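Hypothetical protein, similar to alpha-acetolactate decarboxylase (Staphylococcus aureus subsp. aureus, PDB 1XV2) probably catalyses the decarboxylation of alpha-acetolactate to acetoin, as a zinc-binding member of the alpha-acetolactate decarboxylase family. Local coordinates at residues A[11-16]-A[208-213]; A[21-26]-A[214-219]; A[29-34]-A[75-80]; A[37-42]-A[159-164]; A[44-49]-A[129-134]. All coordinates share one frame; numbering follows the deposited sequence.

Contact 1: residues A[11-16]-A[208-213]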
# COMPACT_ATOMS: atom_id res chain seq x y z
N HIS A 11 1.30 1.68 -10.27
CA HIS A 11 1.23 3.11 -10.52
C HIS A 11 -0.22 3.50 -10.28
O HIS A 11 -1.12 3.03 -10.99
CB HIS A 11 1.63 3.45 -11.96
CG HIS A 11 1.43 4.89 -12.30
ND1 HIS A 11 2.28 5.89 -11.86
CD2 HIS A 11 0.44 5.51 -12.99
CE1 HIS A 11 1.81 7.06 -12.26
NE2 HIS A 11 0.70 6.86 -12.94
N GLY A 12 -0.44 4.36 -9.30
CA GLY A 12 -1.80 4.76 -8.98
C GLY A 12 -2.46 3.62 -8.24
O GLY A 12 -1.82 2.61 -7.97
N THR A 13 -3.74 3.78 -7.90
CA THR A 13 -4.46 2.74 -7.17
C THR A 13 -5.85 2.49 -7.75
O THR A 13 -6.38 3.31 -8.49
CB THR A 13 -4.60 3.12 -5.68
OG1 THR A 13 -5.37 4.32 -5.57
CG2 THR A 13 -3.24 3.35 -5.05
N LEU A 14 -6.44 1.36 -7.40
CA LEU A 14 -7.76 1.02 -7.89
C LEU A 14 -8.83 1.91 -7.27
O LEU A 14 -9.76 2.35 -7.95
CB LEU A 14 -8.08 -0.45 -7.59
CG LEU A 14 -9.46 -0.93 -8.03
CD1 LEU A 14 -9.64 -0.71 -9.52
CD2 LEU A 14 -9.62 -2.40 -7.68
N GLY A 15 -8.70 2.18 -5.98
CA GLY A 15 -9.66 3.02 -5.29
C GLY A 15 -9.75 4.44 -5.83
O GLY A 15 -10.84 4.99 -5.93
N THR A 16 -8.61 5.02 -6.17
CA THR A 16 -8.57 6.38 -6.70
C THR A 16 -9.08 6.40 -8.14
O THR A 16 -9.67 7.38 -8.58
CB THR A 16 -7.14 6.97 -6.64
OG1 THR A 16 -6.74 7.12 -5.27
CG2 THR A 16 -7.08 8.32 -7.33
N PHE A 208 6.15 -4.57 -2.29
CA PHE A 208 5.10 -3.92 -3.06
C PHE A 208 5.53 -2.47 -3.22
O PHE A 208 5.65 -1.74 -2.23
CB PHE A 208 3.78 -3.98 -2.29
CG PHE A 208 2.65 -3.23 -2.93
CD1 PHE A 208 2.12 -3.63 -4.15
CD2 PHE A 208 2.10 -2.11 -2.30
CE1 PHE A 208 1.06 -2.94 -4.73
CE2 PHE A 208 1.04 -1.41 -2.88
CZ PHE A 208 0.52 -1.83 -4.09
N GLN A 209 5.79 -2.05 -4.45
CA GLN A 209 6.23 -0.68 -4.72
C GLN A 209 5.11 0.17 -5.32
O GLN A 209 4.74 0.00 -6.48
CB GLN A 209 7.43 -0.70 -5.67
CG GLN A 209 8.08 0.65 -5.90
CD GLN A 209 9.33 0.54 -6.75
OE1 GLN A 209 10.18 -0.31 -6.50
NE2 GLN A 209 9.45 1.41 -7.76
N GLN A 210 4.57 1.08 -4.51
CA GLN A 210 3.47 1.95 -4.94
C GLN A 210 3.97 3.32 -5.39
O GLN A 210 4.62 4.03 -4.62
CB GLN A 210 2.47 2.13 -3.80
CG GLN A 210 1.31 3.08 -4.12
CD GLN A 210 0.38 2.53 -5.18
OE1 GLN A 210 -0.35 1.57 -4.95
NE2 GLN A 210 0.41 3.13 -6.37
N HIS A 211 3.66 3.68 -6.63
CA HIS A 211 4.09 4.96 -7.19
C HIS A 211 2.90 5.89 -7.36
O HIS A 211 1.82 5.47 -7.78
CB HIS A 211 4.79 4.73 -8.53
CG HIS A 211 5.30 5.99 -9.17
ND1 HIS A 211 4.72 6.55 -10.28
CD2 HIS A 211 6.35 6.79 -8.84
CE1 HIS A 211 5.38 7.64 -10.62
NE2 HIS A 211 6.37 7.81 -9.76
N PHE A 212 3.11 7.16 -7.02
CA PHE A 212 2.07 8.18 -7.10
C PHE A 212 2.43 9.28 -8.10
O PHE A 212 3.59 9.66 -8.22
CB PHE A 212 1.88 8.84 -5.72
CG PHE A 212 1.43 7.89 -4.64
CD1 PHE A 212 0.10 7.82 -4.25
CD2 PHE A 212 2.36 7.06 -3.99
CE1 PHE A 212 -0.32 6.96 -3.24
CE2 PHE A 212 1.95 6.19 -2.98
CZ PHE A 212 0.61 6.14 -2.60
N PRO A 213 1.43 9.79 -8.84
CA PRO A 213 1.66 10.85 -9.83
C PRO A 213 1.78 12.23 -9.16
O PRO A 213 0.88 13.06 -9.26
CB PRO A 213 0.44 10.75 -10.73
CG PRO A 213 -0.64 10.35 -9.77
CD PRO A 213 0.05 9.29 -8.93
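The first side-chain torsion is trans to the backbone N in both His-11 (chi1 174°) and His-211, which sends the two imidazoles off the same face of a parallel strand pair and sets them side by side. They meet rim to rim: ND1 of His-11 and ND1 of His-211 are 3.0 Å apart and hydrogen-bonded, each nitrogen lying near the plane of the other ring, and either could be the donor. Both rings are also held at the far nitrogen, His-11 NE2 by Thr-25 OG1 and His-211 NE2 by Glu-206 of the second subunit, which fixes their rotation. One residue further on, Gly-12 N gives His-211 O a practically linear bond of 2.9 Å (179°). A bend at chi2 (67°) folds the amide of Gln-210 back over this junction. There NE2 donates to Gly-12 O at 2.8 Å, from above its carbonyl plane, and to His-211 O at 3.1 Å, so that His-211 O is gripped twice. OE1 of the same amide is taken by Gln-10 and touches CG2 of Thr-13 at 3.4 Å. Thr-13 is the N-cap of the following helix: its OG1 accepts a weak bond from Thr-16 N. In the mixed sheet, strand 7-11 has strand 77-80 as its antiparallel neighbour and strand 207-211 as its parallel one, and His-11 marks the end of its run before helix 14-18. Beyond strand 207-211 the sheet continues, antiparallel, into a strand of the second subunit.

Contact 2: residues A[21-26]-A[214-219]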
# COMPACT_ATOMS: atom_id res chain seq x y z
N LEU A 21 -10.64 9.62 -11.01
CA LEU A 21 -9.42 10.23 -11.50
C LEU A 21 -8.86 9.36 -12.62
O LEU A 21 -8.01 8.49 -12.39
CB LEU A 21 -8.40 10.39 -10.37
CG LEU A 21 -8.72 11.52 -9.38
CD1 LEU A 21 -9.98 11.17 -8.60
CD2 LEU A 21 -7.56 11.72 -8.43
N LEU A 22 -9.34 9.60 -13.83
CA LEU A 22 -8.94 8.81 -14.98
C LEU A 22 -7.86 9.40 -15.88
O LEU A 22 -7.55 8.84 -16.92
CB LEU A 22 -10.19 8.49 -15.82
CG LEU A 22 -11.42 8.08 -15.00
CD1 LEU A 22 -12.55 7.69 -15.93
CD2 LEU A 22 -11.06 6.92 -14.07
N GLU A 23 -7.28 10.53 -15.48
CA GLU A 23 -6.22 11.14 -16.28
C GLU A 23 -5.00 10.23 -16.41
O GLU A 23 -4.60 9.58 -15.45
CB GLU A 23 -5.79 12.48 -15.66
CG GLU A 23 -6.69 13.65 -16.01
CD GLU A 23 -6.18 14.97 -15.44
OE1 GLU A 23 -4.96 15.23 -15.50
OE2 GLU A 23 -7.01 15.76 -14.95
N GLY A 24 -4.43 10.17 -17.61
CA GLY A 24 -3.24 9.35 -17.80
C GLY A 24 -2.11 10.05 -17.09
O GLY A 24 -1.85 11.22 -17.34
N THR A 25 -1.42 9.35 -16.19
CA THR A 25 -0.34 9.97 -15.43
C THR A 25 1.01 9.29 -15.59
O THR A 25 2.02 9.76 -15.05
CB THR A 25 -0.70 10.02 -13.95
OG1 THR A 25 -1.00 8.69 -13.49
CG2 THR A 25 -1.90 10.91 -13.73
N ALA A 26 1.04 8.18 -16.30
CA ALA A 26 2.27 7.44 -16.55
C ALA A 26 2.23 6.91 -17.98
O ALA A 26 1.15 6.68 -18.53
CB ALA A 26 2.42 6.30 -15.55
N VAL A 214 2.90 12.47 -8.50
CA VAL A 214 3.13 13.72 -7.80
C VAL A 214 3.17 14.96 -8.70
O VAL A 214 3.07 16.08 -8.22
CB VAL A 214 4.43 13.66 -6.98
CG1 VAL A 214 4.32 12.57 -5.93
CG2 VAL A 214 5.62 13.40 -7.89
N ASN A 215 3.31 14.74 -10.01
CA ASN A 215 3.38 15.84 -10.96
C ASN A 215 2.04 16.16 -11.60
O ASN A 215 1.92 17.13 -12.35
CB ASN A 215 4.37 15.52 -12.07
CG ASN A 215 5.77 15.35 -11.54
OD1 ASN A 215 6.30 16.24 -10.87
ND2 ASN A 215 6.37 14.21 -11.82
N ASN A 216 1.03 15.35 -11.29
CA ASN A 216 -0.30 15.55 -11.84
C ASN A 216 -1.11 16.46 -10.92
O ASN A 216 -1.42 16.10 -9.79
CB ASN A 216 -1.00 14.20 -12.03
CG ASN A 216 -2.39 14.34 -12.62
OD1 ASN A 216 -3.38 14.45 -11.89
ND2 ASN A 216 -2.47 14.35 -13.95
N GLU A 217 -1.46 17.63 -11.44
CA GLU A 217 -2.21 18.62 -10.67
C GLU A 217 -3.59 18.17 -10.21
O GLU A 217 -4.02 18.51 -9.11
CB GLU A 217 -2.34 19.91 -11.48
CG GLU A 217 -3.05 21.03 -10.75
CD GLU A 217 -2.97 22.35 -11.50
OE1 GLU A 217 -1.84 22.85 -11.69
OE2 GLU A 217 -4.03 22.88 -11.89
N THR A 218 -4.30 17.41 -11.04
CA THR A 218 -5.63 16.95 -10.67
C THR A 218 -5.57 16.02 -9.46
O THR A 218 -6.36 16.15 -8.52
CB THR A 218 -6.32 16.23 -11.84
OG1 THR A 218 -6.41 17.13 -12.96
CG2 THR A 218 -7.72 15.80 -11.44
N PHE A 219 -4.62 15.09 -9.47
CA PHE A 219 -4.46 14.16 -8.35
C PHE A 219 -4.05 14.94 -7.10
O PHE A 219 -4.68 14.81 -6.04
CB PHE A 219 -3.40 13.12 -8.68
CG PHE A 219 -3.10 12.18 -7.54
CD1 PHE A 219 -4.06 11.26 -7.11
CD2 PHE A 219 -1.89 12.25 -6.86
CE1 PHE A 219 -3.81 10.42 -6.02
CE2 PHE A 219 -1.63 11.42 -5.76
CZ PHE A 219 -2.59 10.51 -5.35
O HOH W 1 -3.87 17.47 -13.98
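Leu-21 and Phe-219 form the closely packed apolar end of this contact, while Glu-23, Asn-216 and Thr-218 make its polar, solvent-facing side. CD2 of Leu-21 comes up to the edge of the Phe-219 ring, 3.8 Å from CD1, with the two side chains crossing at about a right angle. Leu-111 of the second subunit also packs on Phe-219. CG2 of Thr-25 packs on the Asn-216 amide, 3.5 Å from ND2, whereas its OG1 turns to His-11 NE2.

On the outer side the extended chain of Glu-23 carries its carboxylate to the start of helix 217-221. Asn-216 ND2 donates to Glu-23 OE1 (3.1 Å, 162°) from above the carboxylate plane. Thr-218 OG1 donates to Glu-23 OE2 across a distance so short that its exact length is doubtful. A water adds an indirect bridge: it gives a proton to Glu-23 OE1 at 2.9 Å and accepts from Thr-218 N at 3.0 Å.

Asn-216 is the N-cap of the helix, its OD1 receiving Phe-219 N at 2.8 Å in the carbonyl plane. Both ends of its amide are therefore engaged, and Glu-23 acts as a second-shell group that fixes which way the cap is turned. The Asn-216 amide, the water and the helix N-terminus would probably favour the ionised form of Glu-23.

Contact 3: residues A[29-34]-A[75-80]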
# COMPACT_ATOMS: atom_id res chain seq x y z
N ASN A 29 5.67 3.04 -21.84
CA ASN A 29 7.11 2.81 -21.84
C ASN A 29 7.69 2.90 -20.43
O ASN A 29 8.57 2.12 -20.06
CB ASN A 29 7.82 3.84 -22.74
CG ASN A 29 7.61 3.56 -24.22
OD1 ASN A 29 7.90 4.41 -25.07
ND2 ASN A 29 7.10 2.38 -24.55
N GLU A 30 7.19 3.85 -19.64
CA GLU A 30 7.68 4.02 -18.27
C GLU A 30 7.31 2.80 -17.43
O GLU A 30 8.08 2.36 -16.57
CB GLU A 30 7.09 5.29 -17.66
CG GLU A 30 7.36 6.54 -18.49
CD GLU A 30 6.82 7.81 -17.85
OE1 GLU A 30 5.67 7.80 -17.36
OE2 GLU A 30 7.55 8.82 -17.86
N LEU A 31 6.12 2.25 -17.66
CA LEU A 31 5.66 1.08 -16.92
C LEU A 31 6.51 -0.14 -17.28
O LEU A 31 6.90 -0.92 -16.40
CB LEU A 31 4.19 0.80 -17.23
CG LEU A 31 3.19 1.24 -16.15
CD1 LEU A 31 3.34 0.35 -14.93
CD2 LEU A 31 3.42 2.69 -15.78
N LEU A 32 6.80 -0.31 -18.56
CA LEU A 32 7.59 -1.44 -19.03
C LEU A 32 8.98 -1.46 -18.40
O LEU A 32 9.63 -2.50 -18.37
CB LEU A 32 7.69 -1.41 -20.55
CG LEU A 32 6.44 -1.92 -21.28
CD1 LEU A 32 6.62 -1.79 -22.78
CD2 LEU A 32 6.19 -3.37 -20.89
N GLU A 33 9.43 -0.31 -17.92
CA GLU A 33 10.73 -0.23 -17.28
C GLU A 33 10.71 -1.03 -15.98
O GLU A 33 11.75 -1.49 -15.50
CB GLU A 33 11.11 1.23 -16.98
CG GLU A 33 11.51 2.06 -18.20
CD GLU A 33 12.71 1.48 -18.94
OE1 GLU A 33 12.54 0.50 -19.70
OE2 GLU A 33 13.83 2.01 -18.75
N HIS A 34 9.52 -1.20 -15.41
CA HIS A 34 9.37 -1.93 -14.15
C HIS A 34 8.89 -3.37 -14.30
O HIS A 34 8.81 -4.10 -13.32
CB HIS A 34 8.42 -1.19 -13.21
CG HIS A 34 8.92 0.15 -12.77
ND1 HIS A 34 8.75 1.29 -13.53
CD2 HIS A 34 9.57 0.54 -11.65
CE1 HIS A 34 9.27 2.32 -12.90
NE2 HIS A 34 9.78 1.90 -11.75
N PRO A 75 -3.69 5.68 -16.17
CA PRO A 75 -4.07 6.25 -14.87
C PRO A 75 -3.88 5.25 -13.73
O PRO A 75 -3.80 5.64 -12.56
CB PRO A 75 -5.54 6.60 -15.08
CG PRO A 75 -6.00 5.43 -15.89
CD PRO A 75 -4.89 5.24 -16.91
N TYR A 76 -3.80 3.97 -14.08
CA TYR A 76 -3.62 2.89 -13.12
C TYR A 76 -3.02 1.66 -13.78
O TYR A 76 -3.54 1.17 -14.79
CB TYR A 76 -4.96 2.52 -12.48
CG TYR A 76 -4.87 1.37 -11.49
CD1 TYR A 76 -3.87 1.34 -10.52
CD2 TYR A 76 -5.78 0.31 -11.53
CE1 TYR A 76 -3.78 0.30 -9.60
CE2 TYR A 76 -5.70 -0.74 -10.62
CZ TYR A 76 -4.70 -0.74 -9.66
OH TYR A 76 -4.61 -1.78 -8.75
N ALA A 77 -1.94 1.15 -13.22
CA ALA A 77 -1.26 -0.02 -13.78
C ALA A 77 -0.52 -0.84 -12.72
O ALA A 77 -0.03 -0.29 -11.74
CB ALA A 77 -0.28 0.43 -14.85
N SER A 78 -0.45 -2.15 -12.95
CA SER A 78 0.26 -3.06 -12.06
C SER A 78 1.16 -3.89 -12.96
O SER A 78 0.70 -4.44 -13.96
CB SER A 78 -0.73 -3.98 -11.33
OG SER A 78 -1.64 -3.22 -10.54
N ILE A 79 2.44 -3.99 -12.61
CA ILE A 79 3.37 -4.74 -13.45
C ILE A 79 4.50 -5.38 -12.64
O ILE A 79 4.79 -4.98 -11.52
CB ILE A 79 3.98 -3.83 -14.54
CG1 ILE A 79 4.48 -4.67 -15.71
CG2 ILE A 79 5.13 -3.02 -13.95
CD1 ILE A 79 4.88 -3.85 -16.92
N THR A 80 5.14 -6.39 -13.23
CA THR A 80 6.23 -7.07 -12.55
C THR A 80 7.16 -7.79 -13.52
O THR A 80 6.78 -8.08 -14.66
CB THR A 80 5.70 -8.12 -11.56
OG1 THR A 80 6.78 -8.66 -10.80
CG2 THR A 80 5.01 -9.26 -12.31
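Helix 28-32 packs on one face of the seven-stranded mixed sheet, where Leu-31, Leu-32 and His-34 meet Ala-77 and Ile-79 of strand 77-80. Strand alternation decides the partners: Ala-77 and Ile-79 point toward the helix, whereas Ser-78 and Thr-80 point the other way, where Phe-161 covers them. CD1 of Leu-31 carries the inner end of the contact, 3.6 Å from Ala-77 CB and 3.9 Å from Ile-79 CG2. Ile-79 fills the rest. Its CG1 is trans to the backbone N (chi1 -157°) and the chain runs on extended, bringing CD1 alongside the helix backbone, 3.6 Å from Leu-31 O and 4.2 Å from Leu-32 CD2. Its other branch, CG2, sits 3.8 Å from CB of His-34. Phe-51 of strand 48-52 packs on Leu-31, Leu-32 and Ile-79 alike and completes the apolar layer. The two segments meet by van der Waals packing, without a hydrogen bond between them, joining a helix to an inner strand of the sheet, between strands 37-42 and 7-11; the side chain of Ala-77 is about 10 Å from the bound zinc.

The backbone N and ND1 of His-34 bond within its own segment, while its ring stacks with Tyr-9. His-34 N donates to Leu-31 O at 2.8 Å. Glu-30 O takes two donors from opposite faces of its carbonyl plane, Glu-33 N and, at 3.3 Å, His-34 ND1, which points to it within the imidazole plane.

Contact 4: residues A[37-42]-A[159-164]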
# COMPACT_ATOMS: atom_id res chain seq x y z
N LEU A 37 5.07 -8.24 -17.30
CA LEU A 37 3.78 -8.90 -17.14
C LEU A 37 2.89 -8.10 -16.20
O LEU A 37 3.29 -7.75 -15.10
CB LEU A 37 3.98 -10.31 -16.57
CG LEU A 37 2.72 -11.12 -16.27
CD1 LEU A 37 3.02 -12.61 -16.38
CD2 LEU A 37 2.20 -10.78 -14.88
N GLY A 38 1.67 -7.81 -16.66
CA GLY A 38 0.76 -7.04 -15.83
C GLY A 38 -0.52 -6.62 -16.52
O GLY A 38 -0.86 -7.10 -17.60
N ILE A 39 -1.23 -5.71 -15.87
CA ILE A 39 -2.51 -5.22 -16.37
C ILE A 39 -2.61 -3.72 -16.15
O ILE A 39 -1.92 -3.16 -15.30
CB ILE A 39 -3.66 -5.90 -15.62
CG1 ILE A 39 -3.57 -5.55 -14.13
CG2 ILE A 39 -3.59 -7.41 -15.80
CD1 ILE A 39 -4.59 -6.25 -13.27
N ALA A 40 -3.50 -3.08 -16.90
CA ALA A 40 -3.71 -1.65 -16.77
C ALA A 40 -4.85 -1.21 -17.68
O ALA A 40 -5.64 -2.02 -18.16
CB ALA A 40 -2.43 -0.89 -17.13
N THR A 41 -4.93 0.10 -17.90
CA THR A 41 -5.92 0.69 -18.77
C THR A 41 -5.34 2.01 -19.24
O THR A 41 -4.29 2.43 -18.75
CB THR A 41 -7.26 0.91 -18.05
OG1 THR A 41 -8.19 1.53 -18.96
CG2 THR A 41 -7.08 1.77 -16.81
N LEU A 42 -5.99 2.66 -20.20
CA LEU A 42 -5.47 3.92 -20.72
C LEU A 42 -6.21 5.13 -20.16
O LEU A 42 -7.15 4.99 -19.38
CB LEU A 42 -5.56 3.93 -22.25
CG LEU A 42 -4.83 2.80 -22.97
CD1 LEU A 42 -4.97 2.98 -24.47
CD2 LEU A 42 -3.35 2.79 -22.57
N VAL A 159 -3.18 -13.12 -17.29
CA VAL A 159 -2.15 -12.58 -16.41
C VAL A 159 -2.86 -11.69 -15.42
O VAL A 159 -3.88 -11.08 -15.74
CB VAL A 159 -1.08 -11.75 -17.18
CG1 VAL A 159 -0.40 -12.62 -18.23
CG2 VAL A 159 -1.71 -10.52 -17.82
N GLY A 160 -2.35 -11.64 -14.20
CA GLY A 160 -2.98 -10.82 -13.19
C GLY A 160 -2.26 -10.87 -11.86
O GLY A 160 -1.14 -11.38 -11.76
N PHE A 161 -2.91 -10.34 -10.84
CA PHE A 161 -2.33 -10.29 -9.51
C PHE A 161 -3.35 -10.56 -8.43
O PHE A 161 -4.55 -10.33 -8.61
CB PHE A 161 -1.73 -8.90 -9.27
CG PHE A 161 -0.71 -8.50 -10.27
CD1 PHE A 161 0.59 -9.00 -10.19
CD2 PHE A 161 -1.04 -7.63 -11.31
CE1 PHE A 161 1.55 -8.64 -11.14
CE2 PHE A 161 -0.09 -7.27 -12.26
CZ PHE A 161 1.21 -7.77 -12.17
N PHE A 162 -2.86 -11.05 -7.30
CA PHE A 162 -3.71 -11.31 -6.16
C PHE A 162 -3.34 -10.27 -5.12
O PHE A 162 -2.16 -10.06 -4.84
CB PHE A 162 -3.45 -12.70 -5.58
CG PHE A 162 -4.25 -13.00 -4.34
CD1 PHE A 162 -5.58 -13.40 -4.43
CD2 PHE A 162 -3.68 -12.84 -3.08
CE1 PHE A 162 -6.33 -13.64 -3.29
CE2 PHE A 162 -4.42 -13.08 -1.93
CZ PHE A 162 -5.76 -13.48 -2.03
N THR A 163 -4.35 -9.60 -4.57
CA THR A 163 -4.14 -8.58 -3.56
C THR A 163 -4.68 -9.09 -2.22
O THR A 163 -5.82 -9.54 -2.14
CB THR A 163 -4.88 -7.28 -3.93
OG1 THR A 163 -4.39 -6.81 -5.20
CG2 THR A 163 -4.67 -6.21 -2.87
N PRO A 164 -3.86 -9.03 -1.16
CA PRO A 164 -4.29 -9.50 0.16
C PRO A 164 -5.33 -8.56 0.77
O PRO A 164 -5.33 -7.36 0.50
CB PRO A 164 -2.98 -9.55 0.95
CG PRO A 164 -2.19 -8.43 0.35
CD PRO A 164 -2.45 -8.58 -1.13
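Val-159 reaches across from strand 154-163 into the angle between Leu-37 and Ile-39 of strand 37-42. Starting at its root, CB lies 4.0 Å from CG of Leu-37. The branch CG1, trans to the carbonyl carbon (chi1 -59°), runs past the same leucine and stops 3.9 Å from its CD1. The branch CG2 turns to the backbone instead, 3.5 Å from Gly-38 O, with CG2 of Ile-39 a little farther off. The side chains slide past one another in opposite directions, each reaching toward the other strand.

Phe-161, on the same side of its strand, makes the second half of the contact with the CD2, CE2 and CZ atoms of its ring. CD2 is 4.3 Å from Ile-39 CD1, CE2 is 3.7 Å from Gly-38 CA, and CZ is 3.6 Å from Leu-37 O, which approaches near the ring plane. The ring thus packs directly on the Gly-38 backbone. Ser-78, Thr-80 and Ala-114 also pack on Phe-161, and Ile-50 and Leu-52 on Val-159.

The strand segments pass 5.8 Å apart at 87°, almost perpendicular, and join by packing of side chains on each other and on the backbone, without strand pairing. This is orthogonal packing of two beta sheets, here the mixed sheet and the antiparallel one, near the centre of the folded subunit. The joint borders the metal site: the side chain of Ile-39 is about 5 Å from the zinc ion, which is bound by His-176, His-178 and His-189, and Val-159 pairs through its backbone with His-178.

Contact 5: residues A[44-49]-A[129-134]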
# COMPACT_ATOMS: atom_id res chain seq x y z
N GLY A 44 -8.66 7.93 -19.28
CA GLY A 44 -10.11 7.86 -19.32
C GLY A 44 -10.58 6.44 -19.05
O GLY A 44 -11.76 6.13 -19.22
N SER A 45 -9.65 5.60 -18.61
CA SER A 45 -9.91 4.19 -18.33
C SER A 45 -10.35 3.54 -19.63
O SER A 45 -11.27 2.73 -19.66
CB SER A 45 -10.99 4.02 -17.26
OG SER A 45 -11.07 2.66 -16.85
N ASP A 46 -9.67 3.92 -20.70
CA ASP A 46 -9.99 3.40 -22.02
C ASP A 46 -9.47 1.99 -22.25
O ASP A 46 -8.26 1.76 -22.34
CB ASP A 46 -9.44 4.33 -23.10
CG ASP A 46 -9.57 3.73 -24.50
OD1 ASP A 46 -10.64 3.18 -24.82
OD2 ASP A 46 -8.59 3.83 -25.27
N GLY A 47 -10.40 1.04 -22.32
CA GLY A 47 -10.03 -0.33 -22.60
C GLY A 47 -9.29 -1.12 -21.54
O GLY A 47 -9.31 -0.80 -20.35
N GLU A 48 -8.62 -2.16 -22.01
CA GLU A 48 -7.89 -3.08 -21.16
C GLU A 48 -6.47 -3.26 -21.63
O GLU A 48 -6.23 -3.66 -22.77
CB GLU A 48 -8.59 -4.44 -21.18
CG GLU A 48 -10.09 -4.37 -20.95
CD GLU A 48 -10.44 -3.88 -19.56
OE1 GLU A 48 -9.53 -3.86 -18.70
OE2 GLU A 48 -11.61 -3.52 -19.32
N VAL A 49 -5.51 -2.99 -20.75
CA VAL A 49 -4.11 -3.17 -21.11
C VAL A 49 -3.61 -4.49 -20.53
O VAL A 49 -3.86 -4.81 -19.38
CB VAL A 49 -3.23 -2.03 -20.54
CG1 VAL A 49 -1.77 -2.28 -20.88
CG2 VAL A 49 -3.68 -0.69 -21.11
N MSE A 129 -13.54 -2.23 -20.74
CA MSE A 129 -13.99 -0.99 -20.13
C MSE A 129 -14.13 0.13 -21.16
O MSE A 129 -13.17 0.47 -21.84
CB MSE A 129 -13.01 -0.56 -19.03
CG MSE A 129 -13.56 0.51 -18.09
SE MSE A 129 -15.01 -0.14 -16.99
CE MSE A 129 -13.96 -0.83 -15.52
N PRO A 130 -15.34 0.68 -21.30
CA PRO A 130 -15.57 1.77 -22.26
C PRO A 130 -14.90 3.05 -21.78
O PRO A 130 -14.98 3.40 -20.60
CB PRO A 130 -17.09 1.87 -22.31
CG PRO A 130 -17.49 1.49 -20.93
CD PRO A 130 -16.60 0.31 -20.63
N ALA A 131 -14.25 3.75 -22.70
CA ALA A 131 -13.55 4.98 -22.36
C ALA A 131 -14.48 6.13 -21.98
O ALA A 131 -15.63 6.20 -22.43
CB ALA A 131 -12.66 5.40 -23.53
N GLN A 132 -13.97 7.02 -21.13
CA GLN A 132 -14.71 8.20 -20.68
C GLN A 132 -13.97 9.42 -21.22
O GLN A 132 -12.77 9.35 -21.48
CB GLN A 132 -14.73 8.29 -19.16
CG GLN A 132 -15.99 7.77 -18.48
CD GLN A 132 -16.03 8.12 -17.00
OE1 GLN A 132 -15.87 9.29 -16.63
NE2 GLN A 132 -16.23 7.12 -16.16
N GLN A 133 -14.68 10.52 -21.39
CA GLN A 133 -14.08 11.76 -21.84
C GLN A 133 -14.24 12.75 -20.70
O GLN A 133 -15.29 12.78 -20.05
CB GLN A 133 -14.80 12.29 -23.09
CG GLN A 133 -14.73 11.37 -24.30
CD GLN A 133 -13.30 11.05 -24.70
OE1 GLN A 133 -12.48 11.95 -24.88
NE2 GLN A 133 -13.01 9.76 -24.86
N PRO A 134 -13.21 13.57 -20.43
CA PRO A 134 -13.30 14.55 -19.34
C PRO A 134 -14.35 15.62 -19.60
O PRO A 134 -14.61 15.98 -20.75
CB PRO A 134 -11.88 15.12 -19.28
CG PRO A 134 -11.42 15.02 -20.70
CD PRO A 134 -11.91 13.66 -21.11
O HOH W 2 -14.20 4.85 -18.26
O HOH W 3 -12.47 0.89 -24.43
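Glu-48 and Gly-47 take hold of Met-129, a selenomethionine, just beyond a G1 beta bulge in which Ser-45 and Asp-46 both face Leu-42. OE2 of Glu-48 accepts Met-129 N at 2.7 Å (166°), on the anti side of the carboxylate, and Met-129 O in turn accepts Gly-47 N at 2.9 Å. Farther along, Gln-132 N donates to Gly-44 O at 3.1 Å. The two backbones run in nearly opposite directions between these bonds. Side chains pack between them: OG of Ser-45 lies 3.5 Å from CG of Met-129, and CB of Ala-131 rests 3.4 Å from CB of Asp-46.

In the next shell, a bend at chi2 (-66°) turns the Glu-48 carboxylate toward Met-129, and Arg-127 NE forms a salt bridge to the same OE2. The Glu-48 side chain is about 4 Å from the bound zinc, so the loop 129-134 and Arg-127 together position a group bordering the metal site. Arg-145 and Glu-61 hold the backbone of Ala-131. At the Gly-44 end, one water bridges the two segments, donating to both Gly-44 O and Pro-130 O at 2.9 Å.

From the N terminus, contacts 1 and 2 open within the first 26 residues and close only at 208-219, so they cross and embrace nearly the whole chain; both reach the second subunit, and the His-11 to Thr-25 bond joins them. All the others lie within both loops. Contact 3 closes the shortest, from 29-34 to 75-80, tying a helix to the mixed sheet. It crosses contacts 4 and 5, whose first segments lie in its loop and whose second segments lie beyond it. Contact 5 is enclosed by contact 4; their neighbouring strands 37-42 and 48-52 carry the mixed sheet to the zinc site, where contact 4 brings in the antiparallel sheet and contact 5 the 129-134 loop.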